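Local coordinates for protein aspartate-semialdehyde dehydrogenase (Cryptococcus neoformans var. neoformans JEC21, PDB 5CEF) that catalyses the NADPH-dependent reductive dephosphorylation of 4-phospho-L-aspartate to its semialdehyde, the second step of the aspartate pathway toward methionine and threonine, at residues N101-A105 with A106-V110. Residues are numbered along the deposited sequence; the frame is centred on the assembly and turned at random.
Sequences NAFRA and ADLVV
The ring of F103 meets L108 obliquely: its CD2 atom lies 3.7 Å from CD1 of L108, while the ring of F81 packs against it edge-to-face. Behind the ring, CB of F103 rests 3.6 Å from CG2 of V110, the methyl that lies beside the backbone N. A second flat group, the guanidinium of R104, is held by its two terminal nitrogens: at its edge and in its plane, NH2 donates to OD1 of N101, one helical turn back, over 3.2 Å, and NH1 is hydrogen-bonded to OE1 of Q141. Relative to the amide of N101, however, the donor stands above the carbonyl plane.

The backbone bonds illustrate how a Schellman motif ends a helix. The N of A106 still reaches O of A102 at 3.0 Å, the final bond of the regular ladder. N of D107, the C-prime residue, donates to O of R104 at 2.8 Å, and the positive phi of D107 (66°) then turns the chain so that N of L108 reaches back to O of F103 at 3.1 Å. In L108, CG lies beside the backbone N (chi1 -62°), bringing CD1 against the ring.

In the Rossmann-type NAD-binding domain, this turn links helix 93-105 to strand 109-112 within a beta-alpha-beta unit begun by strand 86-89. OD1 of D107 accepts hydrogen bonds from the backbone N of K149 and of G150, just before strand 151-155, while backbone hydrogen bonds of V109 with V87, and of V110 with Y151 and V153, place the new strand between strands 86-89 and 151-155 of the parallel sheet.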
ATOM      1  N   ASN A 101     -22.056  -7.404  33.568  1.00 39.79           N
ATOM      2  CA  ASN A 101     -22.595  -8.163  34.699  1.00 42.00           C
ATOM      3  C   ASN A 101     -23.616  -7.385  35.505  1.00 38.99           C
ATOM      4  O   ASN A 101     -24.578  -7.968  36.024  1.00 41.86           O
ATOM      5  CB  ASN A 101     -21.486  -8.628  35.648  1.00 45.04           C
ATOM      6  CG  ASN A 101     -21.978  -9.680  36.645  1.00 47.36           C
ATOM      7  OD1 ASN A 101     -22.877 -10.493  36.367  1.00 52.49           O
ATOM      8  ND2 ASN A 101     -21.401  -9.661  37.808  1.00 51.42           N
ATOM      9  N   ALA A 102     -23.389  -6.087  35.642  1.00 37.62           N
ATOM     10  CA  ALA A 102     -24.330  -5.222  36.373  1.00 42.37           C
ATOM     11  C   ALA A 102     -25.677  -5.154  35.634  1.00 40.31           C
ATOM     12  O   ALA A 102     -26.735  -5.301  36.235  1.00 41.45           O
ATOM     13  CB  ALA A 102     -23.730  -3.818  36.577  1.00 39.18           C
ATOM     14  N   PHE A 103     -25.623  -4.970  34.323  1.00 40.94           N
ATOM     15  CA  PHE A 103     -26.846  -4.979  33.520  1.00 41.15           C
ATOM     16  C   PHE A 103     -27.608  -6.291  33.664  1.00 40.01           C
ATOM     17  O   PHE A 103     -28.825  -6.282  33.868  1.00 43.40           O
ATOM     18  CB  PHE A 103     -26.532  -4.697  32.041  1.00 40.34           C
ATOM     19  CG  PHE A 103     -26.488  -3.241  31.716  1.00 40.50           C
ATOM     20  CD1 PHE A 103     -25.476  -2.437  32.198  1.00 40.20           C
ATOM     21  CD2 PHE A 103     -27.490  -2.656  30.966  1.00 43.66           C
ATOM     22  CE1 PHE A 103     -25.450  -1.087  31.915  1.00 42.68           C
ATOM     23  CE2 PHE A 103     -27.472  -1.297  30.683  1.00 45.28           C
ATOM     24  CZ  PHE A 103     -26.450  -0.513  31.158  1.00 42.68           C
ATOM     25  N   ARG A 104     -26.906  -7.419  33.568  1.00 38.46           N
ATOM     26  CA  ARG A 104     -27.563  -8.712  33.706  1.00 36.81           C
ATOM     27  C   ARG A 104     -28.153  -8.858  35.107  1.00 38.00           C
ATOM     28  O   ARG A 104     -29.300  -9.339  35.256  1.00 38.96           O
ATOM     29  CB  ARG A 104     -26.615  -9.852  33.411  1.00 34.08           C
ATOM     30  CG  ARG A 104     -27.299 -11.213  33.413  1.00 36.01           C
ATOM     31  CD  ARG A 104     -26.370 -12.376  33.102  1.00 36.99           C
ATOM     32  NE  ARG A 104     -25.204 -12.386  33.979  1.00 42.03           N
ATOM     33  CZ  ARG A 104     -24.272 -13.339  33.985  1.00 43.36           C
ATOM     34  NH1 ARG A 104     -24.339 -14.382  33.168  1.00 42.52           N
ATOM     35  NH2 ARG A 104     -23.264 -13.239  34.833  1.00 47.51           N
ATOM     36  N   ALA A 105     -27.394  -8.448  36.120  1.00 37.19           N
ATOM     37  CA  ALA A 105     -27.856  -8.563  37.530  1.00 40.05           C
ATOM     38  C   ALA A 105     -29.126  -7.742  37.813  1.00 37.90           C
ATOM     39  O   ALA A 105     -29.956  -8.142  38.636  1.00 34.50           O
ATOM     40  CB  ALA A 105     -26.747  -8.154  38.486  1.00 39.84           C
ATOM     41  N   ALA A 106     -29.267  -6.631  37.091  1.00 35.17           N
ATOM     42  CA  ALA A 106     -30.484  -5.835  37.100  1.00 36.12           C
ATOM     43  C   ALA A 106     -31.555  -6.358  36.137  1.00 39.43           C
ATOM     44  O   ALA A 106     -32.460  -5.618  35.726  1.00 38.06           O
ATOM     45  CB  ALA A 106     -30.150  -4.388  36.759  1.00 33.83           C
ATOM     46  N   ASP A 107     -31.467  -7.634  35.784  1.00 42.37           N
ATOM     47  CA  ASP A 107     -32.519  -8.330  35.030  1.00 40.43           C
ATOM     48  C   ASP A 107     -32.718  -7.822  33.598  1.00 38.42           C
ATOM     49  O   ASP A 107     -33.824  -7.875  33.052  1.00 38.14           O
ATOM     50  CB  ASP A 107     -33.831  -8.317  35.820  1.00 43.48           C
ATOM     51  CG  ASP A 107     -34.634  -9.600  35.645  1.00 49.67           C
ATOM     52  OD1 ASP A 107     -34.041 -10.691  35.474  1.00 46.48           O
ATOM     53  OD2 ASP A 107     -35.881  -9.527  35.690  1.00 60.03           O
ATOM     54  N   LEU A 108     -31.643  -7.320  32.991  1.00 37.80           N
ATOM     55  CA  LEU A 108     -31.661  -6.907  31.581  1.00 35.20           C
ATOM     56  C   LEU A 108     -30.907  -7.888  30.686  1.00 37.78           C
ATOM     57  O   LEU A 108     -29.981  -8.605  31.122  1.00 39.57           O
ATOM     58  CB  LEU A 108     -31.048  -5.521  31.423  1.00 32.84           C
ATOM     59  CG  LEU A 108     -31.810  -4.431  32.157  1.00 34.40           C
ATOM     60  CD1 LEU A 108     -30.947  -3.160  32.231  1.00 37.11           C
ATOM     61  CD2 LEU A 108     -33.151  -4.148  31.506  1.00 32.63           C
ATOM     62  N   VAL A 109     -31.271  -7.858  29.414  1.00 35.49           N
ATOM     63  CA  VAL A 109     -30.685  -8.721  28.432  1.00 36.89           C
ATOM     64  C   VAL A 109     -29.498  -8.055  27.721  1.00 36.73           C
ATOM     65  O   VAL A 109     -29.649  -6.971  27.163  1.00 37.77           O
ATOM     66  CB  VAL A 109     -31.742  -9.119  27.405  1.00 37.26           C
ATOM     67  CG1 VAL A 109     -31.127  -9.997  26.331  1.00 40.90           C
ATOM     68  CG2 VAL A 109     -32.882  -9.835  28.096  1.00 38.89           C
ATOM     69  N   VAL A 110     -28.346  -8.740  27.674  1.00 34.71           N
ATOM     70  CA  VAL A 110     -27.129  -8.152  27.149  1.00 34.10           C
ATOM     71  C   VAL A 110     -26.507  -8.978  26.020  1.00 34.83           C
ATOM     72  O   VAL A 110     -26.250 -10.173  26.186  1.00 35.81           O
ATOM     73  CB  VAL A 110     -26.098  -7.968  28.283  1.00 36.63           C
ATOM     74  CG1 VAL A 110     -24.830  -7.329  27.737  1.00 40.20           C
ATOM     75  CG2 VAL A 110     -26.662  -7.090  29.377  1.00 36.84           C
TER